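Local structure of putative ubiquinone biosynthesis protein (Nostoc punctiforme, 3MSQ) at residues H90-E95 / H126-V131; L71-N76 / K202-W207; I18-S23 / D34-F39; N10-L15 / L43-M48. The protein probably takes part in the biosynthesis of ubiquinone (coenzyme Q) as a member of the Coq4 family, its exact molecular role being unestablished. One frame throughout, in Å; residues are numbered along the deposited sequence.

Contact 1 (H90-E95 / H126-V131)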
loop_
_atom_site.group_PDB
_atom_site.type_symbol
_atom_site.label_atom_id
_atom_site.label_comp_id
_atom_site.label_asym_id
_atom_site.label_seq_id
_atom_site.Cartn_x
_atom_site.Cartn_y
_atom_site.Cartn_z
ATOM N N HIS A 90 38.707 13.072 -15.237
ATOM C CA HIS A 90 39.536 11.953 -14.824
ATOM C C HIS A 90 38.925 11.138 -13.679
ATOM O O HIS A 90 38.867 9.912 -13.784
ATOM C CB HIS A 90 40.946 12.440 -14.457
ATOM C CG HIS A 90 41.951 11.336 -14.336
ATOM N ND1 HIS A 90 42.727 10.945 -15.415
ATOM C CD2 HIS A 90 42.272 10.569 -13.270
ATOM C CE1 HIS A 90 43.490 9.961 -14.973
ATOM N NE2 HIS A 90 43.255 9.703 -13.687
ATOM N N VAL A 91 38.481 11.810 -12.594
ATOM C CA VAL A 91 37.898 11.175 -11.407
ATOM C C VAL A 91 36.631 10.393 -11.772
ATOM O O VAL A 91 36.506 9.226 -11.382
ATOM C CB VAL A 91 37.670 12.171 -10.238
ATOM C CG1 VAL A 91 37.113 11.463 -9.002
ATOM C CG2 VAL A 91 38.948 12.929 -9.893
ATOM N N TYR A 92 35.716 11.032 -12.550
ATOM C CA TYR A 92 34.441 10.458 -13.005
ATOM C C TYR A 92 34.657 9.218 -13.856
ATOM O O TYR A 92 34.089 8.173 -13.541
ATOM C CB TYR A 92 33.589 11.507 -13.749
ATOM C CG TYR A 92 32.200 11.028 -14.126
ATOM C CD1 TYR A 92 31.301 10.590 -13.149
ATOM C CD2 TYR A 92 31.771 11.035 -15.454
ATOM C CE1 TYR A 92 30.023 10.145 -13.487
ATOM C CE2 TYR A 92 30.489 10.602 -15.803
ATOM C CZ TYR A 92 29.618 10.160 -14.816
ATOM O OH TYR A 92 28.346 9.738 -15.138
ATOM N N ALA A 93 35.507 9.326 -14.895
ATOM C CA ALA A 93 35.844 8.239 -15.809
ATOM C C ALA A 93 36.506 7.050 -15.102
ATOM O O ALA A 93 36.082 5.915 -15.327
ATOM C CB ALA A 93 36.725 8.751 -16.933
ATOM N N ARG A 94 37.497 7.309 -14.218
ATOM C CA ARG A 94 38.209 6.275 -13.455
ATOM C C ARG A 94 37.250 5.419 -12.627
ATOM O O ARG A 94 37.396 4.193 -12.616
ATOM C CB ARG A 94 39.315 6.880 -12.570
ATOM N N GLU A 95 36.249 6.054 -11.981
ATOM C CA GLU A 95 35.262 5.325 -11.190
ATOM C C GLU A 95 34.069 4.759 -11.985
ATOM O O GLU A 95 33.348 3.893 -11.474
ATOM C CB GLU A 95 34.870 6.058 -9.904
ATOM C CG GLU A 95 34.089 7.343 -10.078
ATOM C CD GLU A 95 33.570 7.861 -8.752
ATOM O OE1 GLU A 95 34.369 8.473 -8.003
ATOM O OE2 GLU A 95 32.389 7.586 -8.426
ATOM N N HIS A 126 23.093 14.224 -12.383
ATOM C CA HIS A 126 23.176 13.744 -10.996
ATOM C C HIS A 126 24.266 12.728 -10.635
ATOM O O HIS A 126 24.720 12.725 -9.492
ATOM C CB HIS A 126 21.807 13.474 -10.345
ATOM C CG HIS A 126 21.512 12.036 -10.058
ATOM N ND1 HIS A 126 20.663 11.295 -10.872
ATOM C CD2 HIS A 126 21.914 11.263 -9.019
ATOM C CE1 HIS A 126 20.606 10.096 -10.319
ATOM N NE2 HIS A 126 21.350 10.030 -9.201
ATOM N N ASP A 127 24.737 11.937 -11.592
ATOM C CA ASP A 127 25.818 10.981 -11.330
ATOM C C ASP A 127 27.191 11.668 -11.123
ATOM O O ASP A 127 28.107 11.048 -10.597
ATOM C CB ASP A 127 25.880 9.914 -12.429
ATOM C CG ASP A 127 26.438 8.615 -11.956
ATOM O OD1 ASP A 127 25.775 7.957 -11.121
ATOM O OD2 ASP A 127 27.527 8.238 -12.429
ATOM N N ILE A 128 27.318 12.940 -11.528
ATOM C CA ILE A 128 28.528 13.757 -11.375
ATOM C C ILE A 128 28.554 14.308 -9.937
ATOM O O ILE A 128 29.618 14.324 -9.318
ATOM C CB ILE A 128 28.597 14.873 -12.480
ATOM C CG1 ILE A 128 28.758 14.267 -13.889
ATOM C CG2 ILE A 128 29.693 15.895 -12.229
ATOM C CD1 ILE A 128 27.765 14.764 -14.960
ATOM N N TYR A 129 27.371 14.708 -9.404
ATOM C CA TYR A 129 27.159 15.305 -8.075
ATOM C C TYR A 129 27.975 14.687 -6.953
ATOM O O TYR A 129 28.692 15.422 -6.277
ATOM C CB TYR A 129 25.666 15.352 -7.663
ATOM C CG TYR A 129 24.754 16.256 -8.463
ATOM C CD1 TYR A 129 25.262 17.112 -9.430
ATOM C CD2 TYR A 129 23.376 16.237 -8.266
ATOM C CE1 TYR A 129 24.421 17.905 -10.203
ATOM C CE2 TYR A 129 22.522 17.027 -9.032
ATOM C CZ TYR A 129 23.051 17.870 -9.995
ATOM O OH TYR A 129 22.234 18.674 -10.758
ATOM N N HIS A 130 27.878 13.358 -6.753
ATOM C CA HIS A 130 28.582 12.660 -5.682
ATOM C C HIS A 130 30.122 12.845 -5.673
ATOM O O HIS A 130 30.713 12.835 -4.588
ATOM C CB HIS A 130 28.148 11.184 -5.593
ATOM C CG HIS A 130 28.810 10.314 -6.604
ATOM N ND1 HIS A 130 28.196 10.010 -7.806
ATOM C CD2 HIS A 130 30.034 9.733 -6.571
ATOM C CE1 HIS A 130 29.059 9.244 -8.460
ATOM N NE2 HIS A 130 30.183 9.058 -7.755
ATOM N N VAL A 131 30.763 13.023 -6.858
ATOM C CA VAL A 131 32.220 13.243 -6.921
ATOM C C VAL A 131 32.642 14.617 -6.358
ATOM O O VAL A 131 33.645 14.693 -5.637
ATOM C CB VAL A 131 32.945 12.846 -8.248
ATOM C CG1 VAL A 131 32.382 11.562 -8.842
ATOM C CG2 VAL A 131 32.938 13.964 -9.273
#
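Tyr92 and Glu95 of helix 88-98 meet Asp127, Ile128, His130 and Val131 of helix 114-133, a stretch whose sequence from His126 to His130 is the HDxxH signature of the Coq4 family. The short axes pass 10.3 Å apart at 107°, so side chains bridge the gap and the backbones stay apart.

Two hydrogen bonds make up the polar part. His130 NE2 donates to Glu95 OE2 over 2.7 Å in an almost straight line (176°); the acceptor lies in the imidazole plane, while the donor sits well above the carboxylate plane. A second, separate bond runs from Tyr92 OH to Asp127 OD2 at 3.2 Å and reaches that carboxylate on its anti side, close to its plane. The other Asp127 oxygen, OD1, forms a salt bridge with Arg99.

The apolar part starts from the same tyrosine. Its CG is turned away from the backbone N (chi1 -174°), which carries the ring across to Ile128, whose CG1 stands over the centre of one face, 4.3 Å from the Tyr92 ring centroid in a CH-pi contact. A phenylalanine at Tyr92 could keep this face contact, but would probably leave Asp127 OD2 without its hydroxyl mate. Val131 packs against helix 88-98: its methyl CG1 slides past the Glu95 carboxylate, 3.8 Å from Glu95 OE1, and its CB makes an apolar contact with Val91 CG1 at 4.5 Å.

Contact 2 (L71-N76 / K202-W207)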
loop_
_atom_site.group_PDB
_atom_site.type_symbol
_atom_site.label_atom_id
_atom_site.label_comp_id
_atom_site.label_asym_id
_atom_site.label_seq_id
_atom_site.Cartn_x
_atom_site.Cartn_y
_atom_site.Cartn_z
ATOM N N LEU A 71 21.484 21.151 -21.422
ATOM C CA LEU A 71 21.756 19.747 -21.103
ATOM C C LEU A 71 23.213 19.494 -21.465
ATOM O O LEU A 71 23.708 20.150 -22.371
ATOM C CB LEU A 71 20.802 18.798 -21.839
ATOM C CG LEU A 71 19.351 18.774 -21.347
ATOM C CD1 LEU A 71 18.476 18.039 -22.313
ATOM C CD2 LEU A 71 19.238 18.195 -19.942
ATOM N N PRO A 72 23.952 18.632 -20.744
ATOM C CA PRO A 72 25.381 18.469 -21.037
ATOM C C PRO A 72 25.696 17.832 -22.392
ATOM O O PRO A 72 24.977 16.950 -22.862
ATOM C CB PRO A 72 25.890 17.638 -19.860
ATOM C CG PRO A 72 24.713 16.897 -19.398
ATOM C CD PRO A 72 23.545 17.788 -19.604
ATOM N N ALA A 73 26.782 18.321 -23.028
ATOM C CA ALA A 73 27.284 17.855 -24.315
ATOM C C ALA A 73 27.723 16.392 -24.210
ATOM O O ALA A 73 28.075 15.938 -23.125
ATOM C CB ALA A 73 28.437 18.728 -24.769
ATOM N N PRO A 74 27.661 15.602 -25.297
ATOM C CA PRO A 74 28.079 14.199 -25.176
ATOM C C PRO A 74 29.595 14.097 -24.962
ATOM O O PRO A 74 30.366 14.964 -25.412
ATOM C CB PRO A 74 27.622 13.572 -26.497
ATOM C CG PRO A 74 27.614 14.701 -27.466
ATOM C CD PRO A 74 27.244 15.928 -26.682
ATOM N N PHE A 75 29.998 13.044 -24.240
ATOM C CA PHE A 75 31.378 12.770 -23.897
ATOM C C PHE A 75 31.749 11.319 -24.114
ATOM O O PHE A 75 30.900 10.441 -23.955
ATOM C CB PHE A 75 31.641 13.159 -22.429
ATOM C CG PHE A 75 30.688 12.573 -21.416
ATOM C CD1 PHE A 75 30.932 11.328 -20.847
ATOM C CD2 PHE A 75 29.568 13.283 -21.001
ATOM C CE1 PHE A 75 30.059 10.790 -19.900
ATOM C CE2 PHE A 75 28.687 12.738 -20.060
ATOM C CZ PHE A 75 28.938 11.490 -19.523
ATOM N N ASN A 76 33.016 11.060 -24.451
ATOM C CA ASN A 76 33.539 9.699 -24.569
ATOM C C ASN A 76 34.334 9.452 -23.265
ATOM O O ASN A 76 35.279 10.203 -22.984
ATOM C CB ASN A 76 34.424 9.561 -25.820
ATOM C CG ASN A 76 35.052 8.204 -26.040
ATOM O OD1 ASN A 76 34.621 7.173 -25.504
ATOM N ND2 ASN A 76 36.080 8.169 -26.867
ATOM N N LYS A 202 26.993 24.251 -15.188
ATOM C CA LYS A 202 27.111 23.759 -16.555
ATOM C C LYS A 202 28.289 22.771 -16.575
ATOM O O LYS A 202 29.366 23.083 -17.084
ATOM C CB LYS A 202 27.311 24.908 -17.550
ATOM C CG LYS A 202 26.033 25.621 -17.922
ATOM C CD LYS A 202 26.260 26.687 -18.981
ATOM C CE LYS A 202 24.982 27.383 -19.391
ATOM N NZ LYS A 202 25.240 28.729 -19.957
ATOM N N TRP A 203 28.076 21.591 -15.969
ATOM C CA TRP A 203 29.057 20.512 -15.784
ATOM C C TRP A 203 29.997 20.189 -16.947
ATOM O O TRP A 203 31.175 19.937 -16.706
ATOM C CB TRP A 203 28.386 19.232 -15.233
ATOM C CG TRP A 203 27.671 19.432 -13.929
ATOM C CD1 TRP A 203 26.321 19.486 -13.729
ATOM C CD2 TRP A 203 28.275 19.670 -12.657
ATOM N NE1 TRP A 203 26.047 19.719 -12.402
ATOM C CE2 TRP A 203 27.230 19.835 -11.718
ATOM C CE3 TRP A 203 29.606 19.779 -12.216
ATOM C CZ2 TRP A 203 27.474 20.085 -10.361
ATOM C CZ3 TRP A 203 29.846 20.021 -10.872
ATOM C CH2 TRP A 203 28.790 20.165 -9.959
ATOM N N ASP A 204 29.483 20.200 -18.201
ATOM C CA ASP A 204 30.277 19.899 -19.396
ATOM C C ASP A 204 31.466 20.851 -19.616
ATOM O O ASP A 204 32.407 20.490 -20.315
ATOM C CB ASP A 204 29.395 19.710 -20.645
ATOM C CG ASP A 204 28.599 20.904 -21.140
ATOM O OD1 ASP A 204 28.822 22.028 -20.634
ATOM O OD2 ASP A 204 27.788 20.726 -22.063
ATOM N N GLN A 205 31.444 22.033 -18.960
ATOM C CA GLN A 205 32.498 23.059 -18.991
ATOM C C GLN A 205 33.520 22.902 -17.835
ATOM O O GLN A 205 34.515 23.639 -17.773
ATOM C CB GLN A 205 31.853 24.457 -18.947
ATOM C CG GLN A 205 31.326 24.935 -20.294
ATOM C CD GLN A 205 30.154 25.868 -20.140
ATOM O OE1 GLN A 205 29.059 25.597 -20.668
ATOM N NE2 GLN A 205 30.350 26.980 -19.400
ATOM N N LEU A 206 33.264 21.946 -16.925
ATOM C CA LEU A 206 34.106 21.710 -15.752
ATOM C C LEU A 206 34.920 20.400 -15.778
ATOM O O LEU A 206 35.647 20.140 -14.818
ATOM C CB LEU A 206 33.253 21.783 -14.458
ATOM C CG LEU A 206 32.509 23.082 -14.132
ATOM C CD1 LEU A 206 31.596 22.883 -12.932
ATOM C CD2 LEU A 206 33.467 24.220 -13.863
ATOM N N TRP A 207 34.817 19.586 -16.856
ATOM C CA TRP A 207 35.540 18.309 -16.969
ATOM C C TRP A 207 37.071 18.464 -16.786
ATOM O O TRP A 207 37.703 17.581 -16.210
ATOM C CB TRP A 207 35.273 17.635 -18.326
ATOM C CG TRP A 207 33.882 17.129 -18.601
ATOM C CD1 TRP A 207 33.125 17.417 -19.698
ATOM C CD2 TRP A 207 33.165 16.114 -17.876
ATOM N NE1 TRP A 207 31.967 16.681 -19.684
ATOM C CE2 TRP A 207 31.961 15.872 -18.575
ATOM C CE3 TRP A 207 33.405 15.408 -16.689
ATOM C CZ2 TRP A 207 30.990 14.966 -18.114
ATOM C CZ3 TRP A 207 32.449 14.507 -16.240
ATOM C CH2 TRP A 207 31.257 14.295 -16.947
#
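Phe75 and Trp207 form the closely packed part of this meeting of two loops. The indole's six-membered ring turns its edge to the face of Phe75, with centroids 5.0 Å apart and planes at 62°: a T-shaped pair. Trp207 CZ2 does the touching, above the rim of the phenyl ring and 3.6 Å from Phe75 CD2.

The other half lies nearer solvent and depends on one bond. Asp204, in a short 3-10 turn, has CG between its backbone N and carbonyl carbon (chi1 64°), facing the opposite loop, and its OD2 takes the N-H of Ala73 at 2.8 Å on the anti lone pair. Ala73 is exposed and Asp204 partly so, whereas Trp207 is buried; few carbons meet on this side, Pro72 CB lying 4.1 Å from Asp204 CB.

Helix 88-98 backs the aromatic side, with Tyr92 against Phe75, Leu88 against Trp207 and a backbone hydrogen bond between Gly89 and Trp207, while Pro72 rests on Ser124 of helix 114-133.

Contact 3 (I18-S23 / D34-F39)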
loop_
_atom_site.group_PDB
_atom_site.type_symbol
_atom_site.label_atom_id
_atom_site.label_comp_id
_atom_site.label_asym_id
_atom_site.label_seq_id
_atom_site.Cartn_x
_atom_site.Cartn_y
_atom_site.Cartn_z
ATOM N N ILE A 18 3.898 4.065 -2.326
ATOM C CA ILE A 18 3.485 2.761 -1.785
ATOM C C ILE A 18 4.007 1.634 -2.709
ATOM O O ILE A 18 4.561 0.648 -2.225
ATOM C CB ILE A 18 1.943 2.721 -1.566
ATOM C CG1 ILE A 18 1.546 3.565 -0.321
ATOM C CG2 ILE A 18 1.420 1.277 -1.470
ATOM C CD1 ILE A 18 0.082 3.895 -0.170
ATOM N N GLN A 19 3.890 1.836 -4.036
ATOM C CA GLN A 19 4.383 0.925 -5.072
ATOM C C GLN A 19 5.903 0.735 -4.879
ATOM O O GLN A 19 6.372 -0.408 -4.757
ATOM C CB GLN A 19 4.066 1.491 -6.470
ATOM C CG GLN A 19 4.580 0.639 -7.630
ATOM C CD GLN A 19 4.584 1.383 -8.961
ATOM O OE1 GLN A 19 3.847 2.363 -9.208
ATOM N NE2 GLN A 19 5.388 0.892 -9.887
ATOM N N PHE A 20 6.643 1.876 -4.770
ATOM C CA PHE A 20 8.078 1.912 -4.586
ATOM C C PHE A 20 8.530 1.177 -3.308
ATOM O O PHE A 20 9.424 0.324 -3.381
ATOM C CB PHE A 20 8.579 3.363 -4.627
ATOM C CG PHE A 20 10.076 3.498 -4.803
ATOM C CD1 PHE A 20 10.708 3.004 -5.934
ATOM C CD2 PHE A 20 10.854 4.124 -3.832
ATOM C CE1 PHE A 20 12.098 3.089 -6.069
ATOM C CE2 PHE A 20 12.243 4.251 -3.993
ATOM C CZ PHE A 20 12.859 3.709 -5.094
ATOM N N LEU A 21 7.888 1.468 -2.160
ATOM C CA LEU A 21 8.225 0.816 -0.899
ATOM C C LEU A 21 8.052 -0.691 -1.017
ATOM O O LEU A 21 8.964 -1.448 -0.653
ATOM C CB LEU A 21 7.335 1.340 0.248
ATOM C CG LEU A 21 7.443 2.807 0.659
ATOM C CD1 LEU A 21 6.199 3.229 1.380
ATOM C CD2 LEU A 21 8.649 3.075 1.515
ATOM N N ALA A 22 6.878 -1.119 -1.532
ATOM C CA ALA A 22 6.503 -2.523 -1.658
ATOM C C ALA A 22 7.361 -3.315 -2.624
ATOM O O ALA A 22 7.653 -4.473 -2.331
ATOM C CB ALA A 22 5.028 -2.648 -2.004
ATOM N N SER A 23 7.769 -2.714 -3.768
ATOM C CA SER A 23 8.612 -3.409 -4.746
ATOM C C SER A 23 10.001 -3.593 -4.172
ATOM O O SER A 23 10.592 -4.676 -4.307
ATOM C CB SER A 23 8.660 -2.675 -6.083
ATOM O OG SER A 23 9.133 -1.348 -5.954
ATOM N N ASP A 34 15.397 1.222 -13.128
ATOM C CA ASP A 34 14.108 1.568 -13.747
ATOM C C ASP A 34 12.945 1.782 -12.758
ATOM O O ASP A 34 11.980 2.459 -13.104
ATOM C CB ASP A 34 13.727 0.601 -14.883
ATOM C CG ASP A 34 13.940 -0.860 -14.564
ATOM O OD1 ASP A 34 15.108 -1.308 -14.616
ATOM O OD2 ASP A 34 12.934 -1.561 -14.265
ATOM N N ARG A 35 13.041 1.233 -11.534
ATOM C CA ARG A 35 12.024 1.394 -10.489
ATOM C C ARG A 35 11.967 2.845 -10.013
ATOM O O ARG A 35 10.885 3.338 -9.679
ATOM C CB ARG A 35 12.312 0.469 -9.282
ATOM C CG ARG A 35 12.013 -1.009 -9.520
ATOM C CD ARG A 35 11.865 -1.786 -8.216
ATOM N NE ARG A 35 13.155 -2.128 -7.613
ATOM C CZ ARG A 35 13.711 -1.480 -6.592
ATOM N NH1 ARG A 35 13.085 -0.447 -6.028
ATOM N NH2 ARG A 35 14.891 -1.861 -6.121
ATOM N N VAL A 36 13.143 3.516 -9.962
ATOM C CA VAL A 36 13.292 4.914 -9.529
ATOM C C VAL A 36 12.766 5.853 -10.611
ATOM O O VAL A 36 12.084 6.828 -10.286
ATOM C CB VAL A 36 14.736 5.262 -9.087
ATOM C CG1 VAL A 36 14.798 6.641 -8.433
ATOM C CG2 VAL A 36 15.273 4.209 -8.132
ATOM N N PHE A 37 13.050 5.535 -11.891
ATOM C CA PHE A 37 12.569 6.308 -13.023
ATOM C C PHE A 37 11.047 6.288 -13.103
ATOM O O PHE A 37 10.459 7.356 -13.271
ATOM C CB PHE A 37 13.202 5.839 -14.339
ATOM C CG PHE A 37 14.706 5.996 -14.436
ATOM C CD1 PHE A 37 15.349 7.093 -13.868
ATOM C CD2 PHE A 37 15.474 5.068 -15.129
ATOM C CE1 PHE A 37 16.738 7.237 -13.960
ATOM C CE2 PHE A 37 16.858 5.222 -15.241
ATOM C CZ PHE A 37 17.480 6.310 -14.660
ATOM N N ASP A 38 10.412 5.104 -12.931
ATOM C CA ASP A 38 8.955 4.935 -12.941
ATOM C C ASP A 38 8.323 5.772 -11.839
ATOM O O ASP A 38 7.268 6.378 -12.066
ATOM C CB ASP A 38 8.560 3.449 -12.736
ATOM C CG ASP A 38 8.915 2.467 -13.842
ATOM O OD1 ASP A 38 9.251 2.921 -14.965
ATOM O OD2 ASP A 38 8.835 1.242 -13.592
ATOM N N PHE A 39 8.967 5.807 -10.656
ATOM C CA PHE A 39 8.518 6.560 -9.483
ATOM C C PHE A 39 8.607 8.067 -9.744
ATOM O O PHE A 39 7.619 8.789 -9.549
ATOM C CB PHE A 39 9.334 6.162 -8.240
ATOM C CG PHE A 39 8.944 6.798 -6.921
ATOM C CD1 PHE A 39 7.663 7.309 -6.719
ATOM C CD2 PHE A 39 9.837 6.833 -5.863
ATOM C CE1 PHE A 39 7.312 7.899 -5.510
ATOM C CE2 PHE A 39 9.483 7.416 -4.652
ATOM C CZ PHE A 39 8.223 7.941 -4.481
#
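The CA atoms of Phe20 and Phe39 are 6.8 Å apart, the nearest approach of two almost antiparallel helical segments whose axes run 10.3 Å from each other at 166°. The segments belong to successive helices, 11-23 and 32-42, which pair as a helical hairpin; no hydrogen bond crosses between them, so side-chain packing carries the contact.

Phe20 is its centre. Its CG points away from the backbone N (chi1 -165°), which lays the ring between the helices, one face toward Phe39. The two rings form an offset stack, with centroids 4.8 Å apart and planes at 27°; Phe39 CD2 lies over the rim of that Phe20 face, 3.5 Å from Phe20 CG. In return, Phe20 CB stands over a face of Phe39, 4.1 Å from that ring's centroid, as a CH-pi donor. The far end of the ring, CZ, reaches Val36 CG2 at 3.9 Å, and Arg35 NH1 approaches Phe20 CE1 obliquely at 3.7 Å. Arg35, bent midway along its chain, also brings CD to 3.6 Å from Ser23 OG. Swapping Phe20 for alanine would probably open a gap between the helices and leave Phe39 without its stacking partner.

Helix 156-172, predicted to span a membrane, closes the aromatic pair: Phe164 and Leu161 meet Phe20, while Ile157 and Met160 meet Phe39. On the other flank of helix 11-23, Ile18 packs on Ile18 of the second and third subunits.

Contact 4 (N10-L15 / L43-M48)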
loop_
_atom_site.group_PDB
_atom_site.type_symbol
_atom_site.label_atom_id
_atom_site.label_comp_id
_atom_site.label_asym_id
_atom_site.label_seq_id
_atom_site.Cartn_x
_atom_site.Cartn_y
_atom_site.Cartn_z
ATOM N N ASN A 10 -2.350 14.326 -6.387
ATOM C CA ASN A 10 -1.399 13.998 -5.320
ATOM C C ASN A 10 -1.567 12.575 -4.833
ATOM O O ASN A 10 -0.577 11.949 -4.493
ATOM C CB ASN A 10 -1.497 14.996 -4.165
ATOM C CG ASN A 10 -1.201 16.415 -4.569
ATOM O OD1 ASN A 10 -0.160 16.726 -5.151
ATOM N ND2 ASN A 10 -2.096 17.322 -4.226
ATOM N N ASP A 11 -2.805 12.044 -4.833
ATOM C CA ASP A 11 -3.107 10.666 -4.421
ATOM C C ASP A 11 -2.337 9.643 -5.241
ATOM O O ASP A 11 -1.908 8.628 -4.693
ATOM C CB ASP A 11 -4.611 10.380 -4.457
ATOM C CG ASP A 11 -5.404 11.216 -3.470
ATOM O OD1 ASP A 11 -5.100 11.148 -2.249
ATOM O OD2 ASP A 11 -6.315 11.967 -3.919
ATOM N N LYS A 12 -2.096 9.942 -6.532
ATOM C CA LYS A 12 -1.305 9.088 -7.421
ATOM C C LYS A 12 0.192 9.111 -7.038
ATOM O O LYS A 12 0.899 8.122 -7.242
ATOM C CB LYS A 12 -1.557 9.422 -8.889
ATOM C CG LYS A 12 -2.913 8.915 -9.373
ATOM C CD LYS A 12 -2.999 8.849 -10.890
ATOM C CE LYS A 12 -4.411 8.634 -11.377
ATOM N NZ LYS A 12 -4.939 7.281 -11.053
ATOM N N GLY A 13 0.628 10.205 -6.420
ATOM C CA GLY A 13 1.973 10.327 -5.888
ATOM C C GLY A 13 2.142 9.380 -4.721
ATOM O O GLY A 13 3.134 8.653 -4.655
ATOM N N LEU A 14 1.147 9.344 -3.820
ATOM C CA LEU A 14 1.139 8.431 -2.667
ATOM C C LEU A 14 1.098 6.966 -3.126
ATOM O O LEU A 14 1.799 6.125 -2.553
ATOM C CB LEU A 14 -0.035 8.726 -1.706
ATOM C CG LEU A 14 -0.088 7.881 -0.424
ATOM C CD1 LEU A 14 1.198 7.947 0.322
ATOM C CD2 LEU A 14 -1.270 8.251 0.450
ATOM N N LEU A 15 0.305 6.671 -4.161
ATOM C CA LEU A 15 0.213 5.335 -4.736
ATOM C C LEU A 15 1.559 4.904 -5.305
ATOM O O LEU A 15 1.956 3.747 -5.132
ATOM C CB LEU A 15 -0.890 5.266 -5.811
ATOM C CG LEU A 15 -2.340 5.230 -5.269
ATOM C CD1 LEU A 15 -3.334 5.526 -6.346
ATOM C CD2 LEU A 15 -2.670 3.886 -4.619
ATOM N N LEU A 43 5.604 11.254 -9.997
ATOM C CA LEU A 43 5.572 12.451 -9.172
ATOM C C LEU A 43 5.368 13.716 -10.004
ATOM O O LEU A 43 5.065 14.764 -9.440
ATOM C CB LEU A 43 6.830 12.567 -8.298
ATOM C CG LEU A 43 7.145 11.433 -7.352
ATOM C CD1 LEU A 43 8.564 11.561 -6.831
ATOM C CD2 LEU A 43 6.135 11.360 -6.203
ATOM N N ASP A 44 5.505 13.629 -11.331
ATOM C CA ASP A 44 5.338 14.779 -12.234
ATOM C C ASP A 44 3.942 15.407 -12.189
ATOM O O ASP A 44 3.779 16.601 -12.468
ATOM C CB ASP A 44 5.652 14.372 -13.681
ATOM C CG ASP A 44 7.079 13.907 -13.970
ATOM O OD1 ASP A 44 7.988 14.118 -13.092
ATOM O OD2 ASP A 44 7.304 13.370 -15.077
ATOM N N GLN A 45 2.941 14.589 -11.859
ATOM C CA GLN A 45 1.528 14.977 -11.776
ATOM C C GLN A 45 1.175 15.697 -10.455
ATOM O O GLN A 45 0.103 16.303 -10.365
ATOM C CB GLN A 45 0.639 13.737 -11.978
ATOM C CG GLN A 45 0.770 12.666 -10.873
ATOM C CD GLN A 45 0.211 11.320 -11.282
ATOM O OE1 GLN A 45 -0.885 11.208 -11.847
ATOM N NE2 GLN A 45 0.940 10.255 -10.967
ATOM N N THR A 46 2.057 15.599 -9.437
ATOM C CA THR A 46 1.855 16.211 -8.121
ATOM C C THR A 46 2.079 17.735 -8.127
ATOM O O THR A 46 2.673 18.280 -9.055
ATOM C CB THR A 46 2.741 15.537 -7.055
ATOM O OG1 THR A 46 4.092 15.894 -7.312
ATOM C CG2 THR A 46 2.595 14.019 -7.020
ATOM N N GLN A 47 1.621 18.403 -7.068
ATOM C CA GLN A 47 1.778 19.831 -6.855
ATOM C C GLN A 47 3.236 20.194 -6.521
ATOM O O GLN A 47 3.697 21.267 -6.918
ATOM C CB GLN A 47 0.844 20.289 -5.736
ATOM C CG GLN A 47 0.717 21.797 -5.648
ATOM C CD GLN A 47 -0.003 22.267 -4.424
ATOM O OE1 GLN A 47 -0.875 21.590 -3.874
ATOM N NE2 GLN A 47 0.321 23.474 -4.004
HETATM N N MSE A 48 3.945 19.318 -5.787
HETATM C CA MSE A 48 5.345 19.506 -5.388
HETATM C C MSE A 48 6.237 19.583 -6.615
HETATM O O MSE A 48 7.214 20.319 -6.582
HETATM C CB MSE A 48 5.807 18.398 -4.395
HETATM C CG MSE A 48 7.340 18.379 -4.082
HETATM SE SE MSE A 48 8.028 19.283 -2.439
HETATM C CE MSE A 48 9.963 19.132 -2.706
#
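Asn10 OD1 accepts the backbone N-H of Gln47 at 3.1 Å, the one hydrogen bond between the two segments. It is nearly straight (170°) and lies in the carbonyl plane of the amide, so the side chain of Asn10, near the start of helix 11-23, grips the chain where helix 47-56 begins. Next to it, Gly13 offers only its CA, which Thr46 CG2 approaches to 3.9 Å; a CB on Gly13 would run into that methyl. Further along, the Lys12 and Gln45 side chains cross at about a right angle, Lys12 CD 3.3 Å from Gln45 OE1.

A second shell sets these groups. Leu43 to Thr46 is a type I turn in which Leu43 O receives both Thr46 N and, at 2.6 Å, Thr46 OG1; this double hold fixes the threonine and leaves its methyl facing Gly13. Gln45 NE2 bonds to Ala42 O, and Lys12 NZ to Asp11 of the fourth subunit.

Chemically, then, the lysine gives this contact its methylene chain and spends its charge between subunits, leaving a neutral hydrogen bond, backbone N-H to side-chain amide oxygen, to join the segments.

In the fold
Contacts 1 and 2 adjoin, with centres 12 Å apart: Trp207 CH2 touches both the Tyr92 ring and Ile128 CG1, so the aromatic pair of contact 2, a surface contact, runs on into contact 1, partly buried like contacts 3 and 4. Contacts 3 and 4 share helix 11-23 and lie on the same side of the chain's centre, opposite contact 2. Their chemistry follows their places. Contact 1 joins carboxylate hydrogen bonds to a CH-pi contact, contact 2 a carboxylate-to-backbone bond to a T-shaped ring pair; contact 3 is ring packing with no hydrogen bond across it, and contact 4 an amide-to-backbone hydrogen bond. Only contacts 3 and 4 meet other subunits.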